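Local coordinates for CCN family member 3 (Rattus norvegicus, PDB 5NB8), which binds integrins and receptors such as NOTCH1 to regulate cell adhesion, migration, proliferation and differentiation, and is represented here by its von Willebrand factor type C domain, at residues A[13-18]-A[29-34]; A[21-26]-A[61-66]. All coordinates share one frame; numbering follows the deposited sequence.

Overall arrangement
Both contacts lie at the surface of one small, disulfide-rich von Willebrand factor type C domain, their centres about 22 Å apart, and both draw on strand 25-30. Interaction 1 takes the end of that strand and the hairpin turn behind it, and joins them to the loop 13-18 mainly through backbone hydrogen bonds, with the buried Cys-29 in the middle. Interaction 2 sits near the centre of the chain, at the turn that leads into the same strand; there a covalent disulfide and a glutamine side chain reach the distant loop 61-66, with no backbone pairing between the two segments. The two contacts meet where Lys-18 packs on His-26.

Interaction 1 of 2, residues A[13-18]-A[29-34]; sequences YRNGEK and CRDGQI
Cys-29 is bound through both polar backbone atoms to the loop 13-18: Cys-29 N gives a nearly straight bond (174°) to Glu-17 O at 2.9 Å, and Cys-29 O receives Gly-16 N at 2.7 Å, a more bent bond. The loop that meets it is a type II turn, Arg-14 to Glu-17, with Gly-16 at the positive-phi corner. Glu-17 OE1 folds back to accept Arg-14 N at 2.7 Å, tying the turn from its own side.

One bond across the contact involves a side chain: Asn-15 OD1 takes Asp-31 N at 2.8 Å, the donor standing above the amide carbonyl plane. With CG anti to its backbone N (chi1 180°), Asn-15 reaches across to the hairpin turn 30-33. Asp-31 OD1 accepts a hydrogen bond from Gly-3 N.

Cys-29 CB packs against Tyr-13 CB at 4.1 Å and also lies 3.4 Å from the carbonyl oxygen Arg-14 O. Its SG continues into the disulfide with Cys-6. This joining of the two-stranded sheet 6-8/11-13 to the three-stranded sheet belongs to the N-terminal, fibronectin type I-like part of the von Willebrand factor type C fold.

Interaction 2 of 2, residues A[21-26]-A[61-66]; sequences PNCQYH and GECCEK
Cys-23 and Cys-63 join the two segments covalently, SG to SG at 2.1 Å, and the turn on the 21-26 side sets up the approach. Asn-22 opens that turn: its OD1 accepts Gln-24 N at 2.9 Å, an Asx turn laid over the type I turn from Asn-22 to Tyr-25.

Next comes Cys-23, whose bridge to Cys-63 closes with a chi3 of 94°, close to the relaxed right angle of a disulfide.

Gln-24 runs alongside this bridge, its CG 3.6 Å from Cys-63 SG. Extended beyond CG, the chain delivers NE2 to two acceptors. NE2 of Gln-24 lies 3.2 Å from Cys-63 O, which sits near the amide plane and receives a fairly straight N-H (159°). Gln-24 NE2 meets Glu-65 OE2 at 3.0 Å, from above the carboxylate plane and by a more bent bond, and the two side chains cross at about a right angle. Cut back to an alanine, this position would probably leave Cys-63 O and the Glu-65 carboxylate without the NE2 donor and open a gap beside Cys-63 SG.

From Tyr-25 the chain enters strand 25-30. Across the contact Cys-64, next to Cys-63, forms its own disulfide with Cys-40. The chemistry thus implies a covalent tether between the turn leading into strand 25-30 and the loop before strand 66-69, with one neutral amide adding two polar links beside it, to Cys-63 O and the Glu-65 carboxylate, and probably easing the carboxylate's negative charge.

Interaction 1 of 2, residues A[13-18]-A[29-34]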
loop_
_atom_site.group_PDB
_atom_site.type_symbol
_atom_site.label_atom_id
_atom_site.label_comp_id
_atom_site.label_asym_id
_atom_site.label_seq_id
_atom_site.Cartn_x
_atom_site.Cartn_y
_atom_site.Cartn_z
ATOM N N TYR A 13 -9.507 -15.588 1.578
ATOM C CA TYR A 13 -10.277 -14.484 2.128
ATOM C C TYR A 13 -11.705 -14.592 1.610
ATOM O O TYR A 13 -11.923 -14.890 0.434
ATOM C CB TYR A 13 -9.637 -13.138 1.756
ATOM C CG TYR A 13 -8.271 -12.987 2.402
ATOM C CD1 TYR A 13 -8.148 -12.627 3.741
ATOM C CD2 TYR A 13 -7.115 -13.263 1.694
ATOM C CE1 TYR A 13 -6.894 -12.522 4.348
ATOM C CE2 TYR A 13 -5.867 -13.157 2.284
ATOM C CZ TYR A 13 -5.761 -12.781 3.599
ATOM O OH TYR A 13 -4.516 -12.691 4.162
ATOM N N ARG A 14 -12.674 -14.360 2.487
ATOM C CA ARG A 14 -14.050 -14.540 2.071
ATOM C C ARG A 14 -14.532 -13.304 1.329
ATOM O O ARG A 14 -13.956 -12.217 1.441
ATOM C CB ARG A 14 -14.943 -14.862 3.275
ATOM C CG ARG A 14 -14.786 -16.316 3.756
ATOM C CD ARG A 14 -15.530 -16.604 5.050
ATOM N NE ARG A 14 -14.967 -15.847 6.163
ATOM C CZ ARG A 14 -15.526 -14.763 6.692
ATOM N NH1 ARG A 14 -16.686 -14.316 6.219
ATOM N NH2 ARG A 14 -14.928 -14.136 7.700
ATOM N N ASN A 15 -15.551 -13.508 0.490
ATOM C CA ASN A 15 -16.190 -12.405 -0.210
ATOM C C ASN A 15 -16.561 -11.314 0.782
ATOM O O ASN A 15 -17.080 -11.592 1.865
ATOM C CB ASN A 15 -17.445 -12.895 -0.951
ATOM C CG ASN A 15 -18.168 -11.771 -1.699
ATOM O OD1 ASN A 15 -17.542 -10.923 -2.348
ATOM N ND2 ASN A 15 -19.502 -11.762 -1.607
ATOM N N GLY A 16 -16.266 -10.071 0.422
ATOM C CA GLY A 16 -16.471 -8.965 1.327
ATOM C C GLY A 16 -15.471 -8.835 2.467
ATOM O O GLY A 16 -15.529 -7.835 3.193
ATOM N N GLU A 17 -14.560 -9.793 2.656
ATOM C CA GLU A 17 -13.585 -9.717 3.749
ATOM C C GLU A 17 -12.446 -8.750 3.412
ATOM O O GLU A 17 -12.016 -8.643 2.259
ATOM C CB GLU A 17 -13.021 -11.110 4.069
ATOM C CG GLU A 17 -12.007 -11.182 5.224
ATOM C CD GLU A 17 -11.612 -12.616 5.645
ATOM O OE1 GLU A 17 -12.076 -13.598 5.021
ATOM O OE2 GLU A 17 -10.831 -12.759 6.617
ATOM N N LYS A 18 -11.946 -8.062 4.436
ATOM C CA LYS A 18 -10.876 -7.081 4.314
ATOM C C LYS A 18 -9.633 -7.525 5.078
ATOM O O LYS A 18 -9.722 -8.147 6.136
ATOM C CB LYS A 18 -11.335 -5.722 4.847
ATOM C CG LYS A 18 -12.446 -5.074 4.031
ATOM C CD LYS A 18 -12.899 -3.754 4.648
ATOM C CE LYS A 18 -14.053 -3.138 3.858
ATOM N NZ LYS A 18 -13.653 -2.660 2.502
ATOM N N CYS A 29 -11.613 -8.454 -0.653
ATOM C CA CYS A 29 -12.001 -9.514 -1.567
ATOM C C CYS A 29 -13.426 -9.247 -2.039
ATOM O O CYS A 29 -14.329 -9.075 -1.213
ATOM C CB CYS A 29 -11.903 -10.863 -0.866
ATOM S SG CYS A 29 -12.661 -12.217 -1.774
ATOM N N ARG A 30 -13.630 -9.201 -3.356
ATOM C CA ARG A 30 -14.948 -8.933 -3.941
ATOM C C ARG A 30 -15.196 -9.964 -5.036
ATOM O O ARG A 30 -14.644 -9.841 -6.132
ATOM C CB ARG A 30 -15.053 -7.520 -4.525
ATOM C CG ARG A 30 -14.684 -6.359 -3.600
ATOM C CD ARG A 30 -14.968 -5.007 -4.262
ATOM N NE ARG A 30 -14.462 -3.899 -3.453
ATOM C CZ ARG A 30 -13.198 -3.483 -3.468
ATOM N NH1 ARG A 30 -12.815 -2.474 -2.694
ATOM N NH2 ARG A 30 -12.314 -4.075 -4.259
ATOM N N ASP A 31 -16.026 -10.966 -4.738
ATOM C CA ASP A 31 -16.463 -11.943 -5.729
ATOM C C ASP A 31 -15.278 -12.583 -6.448
ATOM O O ASP A 31 -15.247 -12.675 -7.677
ATOM C CB ASP A 31 -17.427 -11.296 -6.724
ATOM C CG ASP A 31 -18.610 -10.637 -6.033
ATOM O OD1 ASP A 31 -19.373 -11.349 -5.347
ATOM O OD2 ASP A 31 -18.757 -9.403 -6.137
ATOM N N GLY A 32 -14.278 -13.004 -5.675
ATOM C CA GLY A 32 -13.151 -13.724 -6.224
ATOM C C GLY A 32 -11.983 -12.865 -6.658
ATOM O O GLY A 32 -10.960 -13.413 -7.078
ATOM N N GLN A 33 -12.097 -11.545 -6.590
ATOM C CA GLN A 33 -11.012 -10.666 -7.018
ATOM C C GLN A 33 -10.624 -9.726 -5.886
ATOM O O GLN A 33 -11.496 -9.120 -5.257
ATOM C CB GLN A 33 -11.419 -9.869 -8.254
ATOM C CG GLN A 33 -10.345 -8.893 -8.718
ATOM C CD GLN A 33 -10.688 -8.331 -10.079
ATOM O OE1 GLN A 33 -11.818 -7.907 -10.314
ATOM N NE2 GLN A 33 -9.734 -8.367 -10.993
ATOM N N ILE A 34 -9.317 -9.608 -5.622
ATOM C CA ILE A 34 -8.789 -8.721 -4.587
ATOM C C ILE A 34 -8.498 -7.355 -5.183
ATOM O O ILE A 34 -7.792 -7.247 -6.195
ATOM C CB ILE A 34 -7.497 -9.269 -3.960
ATOM C CG1 ILE A 34 -7.715 -10.620 -3.284
ATOM C CG2 ILE A 34 -6.939 -8.218 -2.956
ATOM C CD1 ILE A 34 -8.454 -10.537 -1.989
#

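Interaction 2 of 2, residues A[21-26]-A[61-66]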
loop_
_atom_site.group_PDB
_atom_site.type_symbol
_atom_site.label_atom_id
_atom_site.label_comp_id
_atom_site.label_asym_id
_atom_site.label_seq_id
_atom_site.Cartn_x
_atom_site.Cartn_y
_atom_site.Cartn_z
ATOM N N PRO A 21 -2.099 -6.899 3.894
ATOM C CA PRO A 21 -0.909 -7.737 3.709
ATOM C C PRO A 21 0.326 -7.108 4.336
ATOM O O PRO A 21 1.250 -7.833 4.720
ATOM C CB PRO A 21 -0.791 -7.854 2.188
ATOM C CG PRO A 21 -1.411 -6.566 1.665
ATOM C CD PRO A 21 -2.501 -6.198 2.662
ATOM N N ASN A 22 0.347 -5.782 4.456
ATOM C CA ASN A 22 1.346 -5.035 5.217
ATOM C C ASN A 22 0.680 -3.736 5.665
ATOM O O ASN A 22 -0.474 -3.467 5.319
ATOM C CB ASN A 22 2.617 -4.789 4.384
ATOM C CG ASN A 22 2.315 -4.148 3.034
ATOM O OD1 ASN A 22 1.658 -3.105 2.959
ATOM N ND2 ASN A 22 2.750 -4.792 1.961
ATOM N N CYS A 23 1.413 -2.920 6.433
ATOM C CA CYS A 23 0.862 -1.670 6.960
ATOM C C CYS A 23 0.560 -0.645 5.874
ATOM O O CYS A 23 -0.175 0.317 6.130
ATOM C CB CYS A 23 1.827 -1.062 7.991
ATOM S SG CYS A 23 3.358 -0.412 7.263
ATOM N N GLN A 24 1.087 -0.829 4.668
ATOM C CA GLN A 24 0.939 0.156 3.609
ATOM C C GLN A 24 -0.313 -0.034 2.756
ATOM O O GLN A 24 -0.641 0.863 1.970
ATOM C CB GLN A 24 2.181 0.133 2.715
ATOM C CG GLN A 24 3.466 0.483 3.492
ATOM C CD GLN A 24 4.607 0.852 2.580
ATOM O OE1 GLN A 24 4.506 0.699 1.366
ATOM N NE2 GLN A 24 5.698 1.360 3.154
ATOM N N TYR A 25 -1.025 -1.155 2.876
ATOM C CA TYR A 25 -2.152 -1.409 1.978
ATOM C C TYR A 25 -3.351 -1.992 2.717
ATOM O O TYR A 25 -3.207 -2.708 3.708
ATOM C CB TYR A 25 -1.740 -2.338 0.833
ATOM C CG TYR A 25 -1.066 -1.569 -0.270
ATOM C CD1 TYR A 25 0.303 -1.356 -0.259
ATOM C CD2 TYR A 25 -1.807 -1.019 -1.304
ATOM C CE1 TYR A 25 0.925 -0.632 -1.266
ATOM C CE2 TYR A 25 -1.197 -0.285 -2.307
ATOM C CZ TYR A 25 0.175 -0.095 -2.276
ATOM O OH TYR A 25 0.786 0.625 -3.272
ATOM N N HIS A 26 -4.542 -1.664 2.215
ATOM C CA HIS A 26 -5.806 -2.194 2.710
ATOM C C HIS A 26 -6.508 -2.869 1.538
ATOM O O HIS A 26 -6.745 -2.225 0.512
ATOM C CB HIS A 26 -6.670 -1.074 3.292
ATOM C CG HIS A 26 -7.999 -1.525 3.812
ATOM N ND1 HIS A 26 -8.143 -2.175 5.019
ATOM C CD2 HIS A 26 -9.247 -1.399 3.301
ATOM C CE1 HIS A 26 -9.421 -2.443 5.222
ATOM N NE2 HIS A 26 -10.112 -1.981 4.196
ATOM N N GLY A 61 10.491 3.298 12.938
ATOM C CA GLY A 61 9.216 3.312 13.636
ATOM C C GLY A 61 8.058 3.925 12.873
ATOM O O GLY A 61 7.070 4.332 13.488
ATOM N N GLU A 62 8.150 4.007 11.549
ATOM C CA GLU A 62 7.095 4.579 10.725
ATOM C C GLU A 62 6.731 3.598 9.634
ATOM O O GLU A 62 7.611 2.992 9.013
ATOM C CB GLU A 62 7.528 5.897 10.083
ATOM C CG GLU A 62 7.704 7.047 11.049
ATOM C CD GLU A 62 6.476 7.921 11.100
ATOM O OE1 GLU A 62 5.455 7.550 10.477
ATOM O OE2 GLU A 62 6.529 8.980 11.755
ATOM N N CYS A 63 5.428 3.465 9.378
ATOM C CA CYS A 63 5.000 2.609 8.281
ATOM C C CYS A 63 5.452 3.174 6.941
ATOM O O CYS A 63 6.041 2.462 6.124
ATOM C CB CYS A 63 3.480 2.430 8.301
ATOM S SG CYS A 63 2.895 1.555 6.840
ATOM N N CYS A 64 5.186 4.451 6.694
ATOM C CA CYS A 64 5.346 5.026 5.366
ATOM C C CYS A 64 6.710 5.678 5.201
ATOM O O CYS A 64 7.280 6.212 6.152
ATOM C CB CYS A 64 4.254 6.061 5.110
ATOM S SG CYS A 64 2.599 5.369 5.258
ATOM N N GLU A 65 7.214 5.640 3.972
ATOM C CA GLU A 65 8.465 6.300 3.638
ATOM C C GLU A 65 8.278 7.808 3.634
ATOM O O GLU A 65 7.193 8.322 3.347
ATOM C CB GLU A 65 8.977 5.834 2.279
ATOM C CG GLU A 65 9.517 4.417 2.295
ATOM C CD GLU A 65 8.541 3.416 1.729
ATOM O OE1 GLU A 65 8.995 2.477 1.046
ATOM O OE2 GLU A 65 7.321 3.573 1.956
ATOM N N LYS A 66 9.362 8.517 3.951
ATOM C CA LYS A 66 9.364 9.965 4.094
ATOM C C LYS A 66 10.408 10.580 3.177
ATOM O O LYS A 66 11.401 9.943 2.819
ATOM C CB LYS A 66 9.649 10.395 5.539
ATOM C CG LYS A 66 8.730 9.773 6.588
ATOM C CD LYS A 66 7.279 10.127 6.337
ATOM C CE LYS A 66 6.356 9.374 7.284
ATOM N NZ LYS A 66 4.947 9.816 7.115
#